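Local structure of protein CPn_0803/CP_1068/CPj0803/CpB0832 (3Q9D) at residues A[99-104]-A[111-116]. The protein is of unknown function but is a coiled-coil protein of a chlamydial family, probably associated with the needle tip of the type III secretion system. Numbering follows the deposited sequence.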
loop_
_atom_site.group_PDB
_atom_site.type_symbol
_atom_site.label_atom_id
_atom_site.label_comp_id
_atom_site.label_asym_id
_atom_site.label_seq_id
_atom_site.Cartn_x
_atom_site.Cartn_y
_atom_site.Cartn_z
ATOM N N GLY A 99 -32.867 8.850 -3.710
ATOM C CA GLY A 99 -33.269 9.694 -4.831
ATOM C C GLY A 99 -34.723 10.172 -4.779
ATOM O O GLY A 99 -35.308 10.551 -5.807
ATOM N N LYS A 100 -35.311 10.170 -3.585
ATOM C CA LYS A 100 -36.738 10.485 -3.418
ATOM C C LYS A 100 -36.932 11.793 -2.661
ATOM O O LYS A 100 -36.256 12.046 -1.651
ATOM C CB LYS A 100 -37.428 9.324 -2.688
ATOM C CG LYS A 100 -38.858 9.581 -2.214
ATOM C CD LYS A 100 -39.808 9.914 -3.366
ATOM C CE LYS A 100 -41.264 9.555 -3.031
ATOM N NZ LYS A 100 -41.753 10.176 -1.764
ATOM N N LEU A 101 -37.828 12.638 -3.165
ATOM C CA LEU A 101 -38.121 13.930 -2.544
ATOM C C LEU A 101 -39.419 13.808 -1.738
ATOM O O LEU A 101 -40.504 13.605 -2.313
ATOM C CB LEU A 101 -38.247 15.032 -3.610
ATOM C CG LEU A 101 -36.973 15.362 -4.401
ATOM C CD1 LEU A 101 -37.211 16.504 -5.364
ATOM C CD2 LEU A 101 -35.825 15.706 -3.466
ATOM N N THR A 102 -39.316 13.942 -0.413
ATOM C CA THR A 102 -40.450 13.613 0.455
ATOM C C THR A 102 -41.322 14.815 0.781
ATOM O O THR A 102 -42.245 14.714 1.587
ATOM C CB THR A 102 -39.999 12.940 1.760
ATOM O OG1 THR A 102 -39.175 13.851 2.514
ATOM C CG2 THR A 102 -39.221 11.645 1.450
ATOM N N GLN A 103 -41.021 15.955 0.164
ATOM C CA GLN A 103 -41.949 17.082 0.169
ATOM C C GLN A 103 -41.697 17.971 -1.035
ATOM O O GLN A 103 -40.605 17.948 -1.630
ATOM C CB GLN A 103 -41.826 17.893 1.454
ATOM C CG GLN A 103 -40.406 18.260 1.796
ATOM C CD GLN A 103 -40.321 19.400 2.798
ATOM O OE1 GLN A 103 -41.332 19.845 3.344
ATOM N NE2 GLN A 103 -39.106 19.883 3.041
ATOM N N GLU A 104 -42.716 18.736 -1.411
ATOM C CA GLU A 104 -42.588 19.697 -2.509
ATOM C C GLU A 104 -41.555 20.778 -2.153
ATOM O O GLU A 104 -41.540 21.304 -1.037
ATOM C CB GLU A 104 -43.951 20.332 -2.817
ATOM C CG GLU A 104 -43.959 21.333 -3.987
ATOM C CD GLU A 104 -44.050 20.669 -5.371
ATOM O OE1 GLU A 104 -44.205 19.423 -5.443
ATOM O OE2 GLU A 104 -43.974 21.404 -6.390
ATOM N N GLN A 111 -34.544 22.183 -8.156
ATOM C CA GLN A 111 -33.400 22.051 -9.063
ATOM C C GLN A 111 -32.098 21.678 -8.347
ATOM O O GLN A 111 -31.302 20.857 -8.842
ATOM C CB GLN A 111 -33.186 23.337 -9.869
ATOM C CG GLN A 111 -34.231 23.603 -10.936
ATOM C CD GLN A 111 -33.857 24.793 -11.809
ATOM O OE1 GLN A 111 -33.008 25.608 -11.436
ATOM N NE2 GLN A 111 -34.477 24.890 -12.983
ATOM N N ALA A 112 -31.861 22.289 -7.192
ATOM C CA ALA A 112 -30.642 21.988 -6.446
ATOM C C ALA A 112 -30.680 20.550 -5.928
ATOM O O ALA A 112 -29.670 19.859 -5.958
ATOM C CB ALA A 112 -30.434 22.981 -5.297
ATOM N N ALA A 113 -31.846 20.100 -5.457
ATOM C CA ALA A 113 -31.989 18.726 -4.980
ATOM C C ALA A 113 -31.691 17.756 -6.122
ATOM O O ALA A 113 -30.963 16.775 -5.932
ATOM C CB ALA A 113 -33.410 18.458 -4.394
ATOM N N HIS A 114 -32.234 18.030 -7.310
ATOM C CA HIS A 114 -31.957 17.151 -8.454
ATOM C C HIS A 114 -30.471 17.122 -8.785
ATOM O O HIS A 114 -29.936 16.082 -9.140
ATOM C CB HIS A 114 -32.790 17.535 -9.684
ATOM C CG HIS A 114 -34.244 17.216 -9.526
ATOM N ND1 HIS A 114 -34.685 16.155 -8.772
ATOM C CD2 HIS A 114 -35.352 17.830 -9.999
ATOM C CE1 HIS A 114 -36.008 16.116 -8.797
ATOM N NE2 HIS A 114 -36.434 17.120 -9.533
ATOM N N SER A 115 -29.801 18.261 -8.642
ATOM C CA SER A 115 -28.375 18.327 -8.935
ATOM C C SER A 115 -27.590 17.488 -7.910
ATOM O O SER A 115 -26.647 16.762 -8.268
ATOM C CB SER A 115 -27.895 19.784 -8.910
ATOM O OG SER A 115 -26.506 19.859 -9.128
ATOM N N LEU A 116 -27.980 17.590 -6.640
ATOM C CA LEU A 116 -27.322 16.831 -5.569
ATOM C C LEU A 116 -27.539 15.338 -5.755
ATOM O O LEU A 116 -26.632 14.526 -5.534
ATOM C CB LEU A 116 -27.855 17.237 -4.197
ATOM C CG LEU A 116 -27.443 18.622 -3.682
ATOM C CD1 LEU A 116 -28.143 18.885 -2.338
ATOM C CD2 LEU A 116 -25.904 18.770 -3.563
#
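In the connection that joins helix 86-98 to helix 107-133 in the helical part of the chain, Leu101 reaches from the loop to Ala113 and His114 on the following helix, a compact example of how one apolar side chain can tie a linker to the helix it leads into. Gly99 marks the exit from the first helix: its positive phi of 64° takes the chain out of helical geometry, and two residues later the side chain of Leu101 sets out toward 111-116 on helix 107-133. The backbones stay well separated, with Leu101 CA 8.2 Å from Ala113 CA, and the leucine spans that gap.

Its two methyl groups divide the work. Leu101 CD2 meets the methyl of Ala113, CD2 to CB being 3.8 Å, while Leu101 CD1 lies 3.7 Å from His114 CE1, the ring carbon between the two nitrogens. The leucine fork and the imidazole approach each other aslant. CB of His114 is not aimed at the loop; with CG turned beside the backbone N, opposite the carbonyl carbon (chi1 -71°), the ring swings back so that its CE1 end meets the leucine.

The alanine is buried, and its short side chain also touches Met95 of helix 86-98 and Leu105 of the loop, so that Leu101 adds to an apolar cluster where both helices and their linker meet. Further along the loop, Glu104 forms a salt bridge with Lys110, a polar tie close to the start of the second helix. No hydrogen bond joins 99-104 to 111-116: their direct contact is a small one, made by dispersion and by the burial of apolar surface, with the exposed imidazole flanking the leucine and the buried alanine methyl receiving its other branch.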